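Local coordinates for protein ShdD (Sedimentibacter hydroxybenzoicus, PDB 7AE5), which takes part in the anaerobic, non-oxidative decarboxylation and detoxification of phenolic derivatives as a zinc-binding subunit of vanillic acid decarboxylase, although its precise biochemical role is unknown, at residues 42-45 with 46-49. Numbering follows the deposited sequence.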
# COMPACT_ATOMS: atom_id res chain seq x y z
N VAL H 42 45.73 -16.44 -1.90
CA VAL H 42 45.26 -15.67 -0.76
C VAL H 42 43.80 -16.06 -0.55
O VAL H 42 42.91 -15.62 -1.29
CB VAL H 42 45.41 -14.16 -0.96
CG1 VAL H 42 44.70 -13.40 0.15
CG2 VAL H 42 46.89 -13.78 -1.00
N VAL H 43 43.55 -16.91 0.44
CA VAL H 43 42.19 -17.31 0.79
C VAL H 43 41.57 -16.19 1.62
O VAL H 43 42.14 -15.79 2.64
CB VAL H 43 42.17 -18.64 1.54
CG1 VAL H 43 40.75 -19.02 1.93
CG2 VAL H 43 42.81 -19.74 0.70
N MET H 44 40.42 -15.69 1.18
CA MET H 44 39.72 -14.68 1.96
C MET H 44 39.39 -15.22 3.35
O MET H 44 39.28 -16.43 3.57
CB MET H 44 38.43 -14.24 1.26
CG MET H 44 38.61 -13.77 -0.17
SD MET H 44 37.03 -13.24 -0.87
CE MET H 44 37.57 -12.14 -2.17
N GLU H 45 39.23 -14.29 4.30
CA GLU H 45 39.02 -14.67 5.69
C GLU H 45 37.80 -15.56 5.85
O GLU H 45 37.81 -16.51 6.65
CB GLU H 45 38.89 -13.42 6.56
CG GLU H 45 38.85 -13.71 8.05
CD GLU H 45 40.14 -14.32 8.55
OE1 GLU H 45 41.23 -13.85 8.14
OE2 GLU H 45 40.08 -15.28 9.35
N LYS H 46 36.73 -15.29 5.10
CA LYS H 46 35.48 -16.02 5.27
C LYS H 46 35.52 -17.42 4.69
O LYS H 46 34.67 -18.25 5.05
CB LYS H 46 34.32 -15.23 4.65
CG LYS H 46 34.42 -15.06 3.15
CD LYS H 46 33.06 -14.72 2.55
CE LYS H 46 32.97 -13.24 2.19
NZ LYS H 46 33.98 -12.86 1.17
N PHE H 47 36.47 -17.72 3.81
CA PHE H 47 36.59 -19.06 3.25
C PHE H 47 37.66 -19.90 3.93
O PHE H 47 37.79 -21.08 3.61
CB PHE H 47 36.88 -18.98 1.74
CG PHE H 47 35.74 -18.41 0.94
CD1 PHE H 47 34.44 -18.81 1.19
CD2 PHE H 47 35.97 -17.47 -0.05
CE1 PHE H 47 33.39 -18.29 0.46
CE2 PHE H 47 34.93 -16.95 -0.78
CZ PHE H 47 33.63 -17.35 -0.53
N LYS H 48 38.41 -19.32 4.86
CA LYS H 48 39.37 -20.10 5.64
C LYS H 48 38.63 -21.06 6.56
O LYS H 48 37.53 -20.78 7.05
CB LYS H 48 40.27 -19.17 6.46
CG LYS H 48 41.30 -18.42 5.64
CD LYS H 48 42.20 -17.57 6.52
CE LYS H 48 43.35 -16.98 5.72
NZ LYS H 48 44.25 -16.16 6.57
N LEU H 49 39.25 -22.22 6.80
CA LEU H 49 38.65 -23.26 7.62
C LEU H 49 39.52 -23.53 8.84
O LEU H 49 40.71 -23.21 8.87
CB LEU H 49 38.47 -24.55 6.81
CG LEU H 49 37.48 -24.48 5.65
CD1 LEU H 49 37.45 -25.79 4.88
CD2 LEU H 49 36.09 -24.11 6.16
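K48 lays its side chain back against V43, M44 and E45. K48 CB rests near E45 O. K48 CG comes closest to M44 O, at 3.5 Å, and lies 3.8 Å from V43 CG1, the methyl branch that also meets CB of F47. With CG anti to its own carbonyl carbon (chi1 -73°) and the chain extended beyond it, K48 carries its CD close to E45 OE1 and reaches back until K48 CE is 3.5 Å from V43 O. At the tip, K48 NZ and E45 OE1 are 4.1 Å apart, beyond salt-bridge range, so any attraction between these opposite charges is probably loose.

Residues 44-47 form a type I beta turn: F47 N donates to M44 O at 3.1 Å, the CA atoms of M44 and F47 are 5.5 Å apart, and the backbone angles of E45 and K46 both fit that type. K48 N adds weak bonds to M44 O and E45 O. K46 CG sits over the centre of the F47 ring, 4.1 Å above its plane, consistent with a CH-pi contact. M44 SD approaches the same ring obliquely, 5.3 Å from the F47 centroid and 62° off the normal, a Met-aromatic contact. M44 and K46 run side by side in the same direction, and K46 NZ is hydrogen-bonded to Q456 of a phenolic acid decarboxylase chain.

Another chain of that enzyme receives the turn through Q137, which hydrogen-bonds to V42 O through NE2 and to M44 N through OE1, and through Y283, whose ring meets F47 edge-to-face. Within its own chain the turn belongs to the loop between strand 34-36 and helix 51-55. V43 packs on Y33 and L49 on C31, a zinc ligand, so this loop lies between the four-cysteine site, probably zinc-ribbon-like, and the enzyme chain.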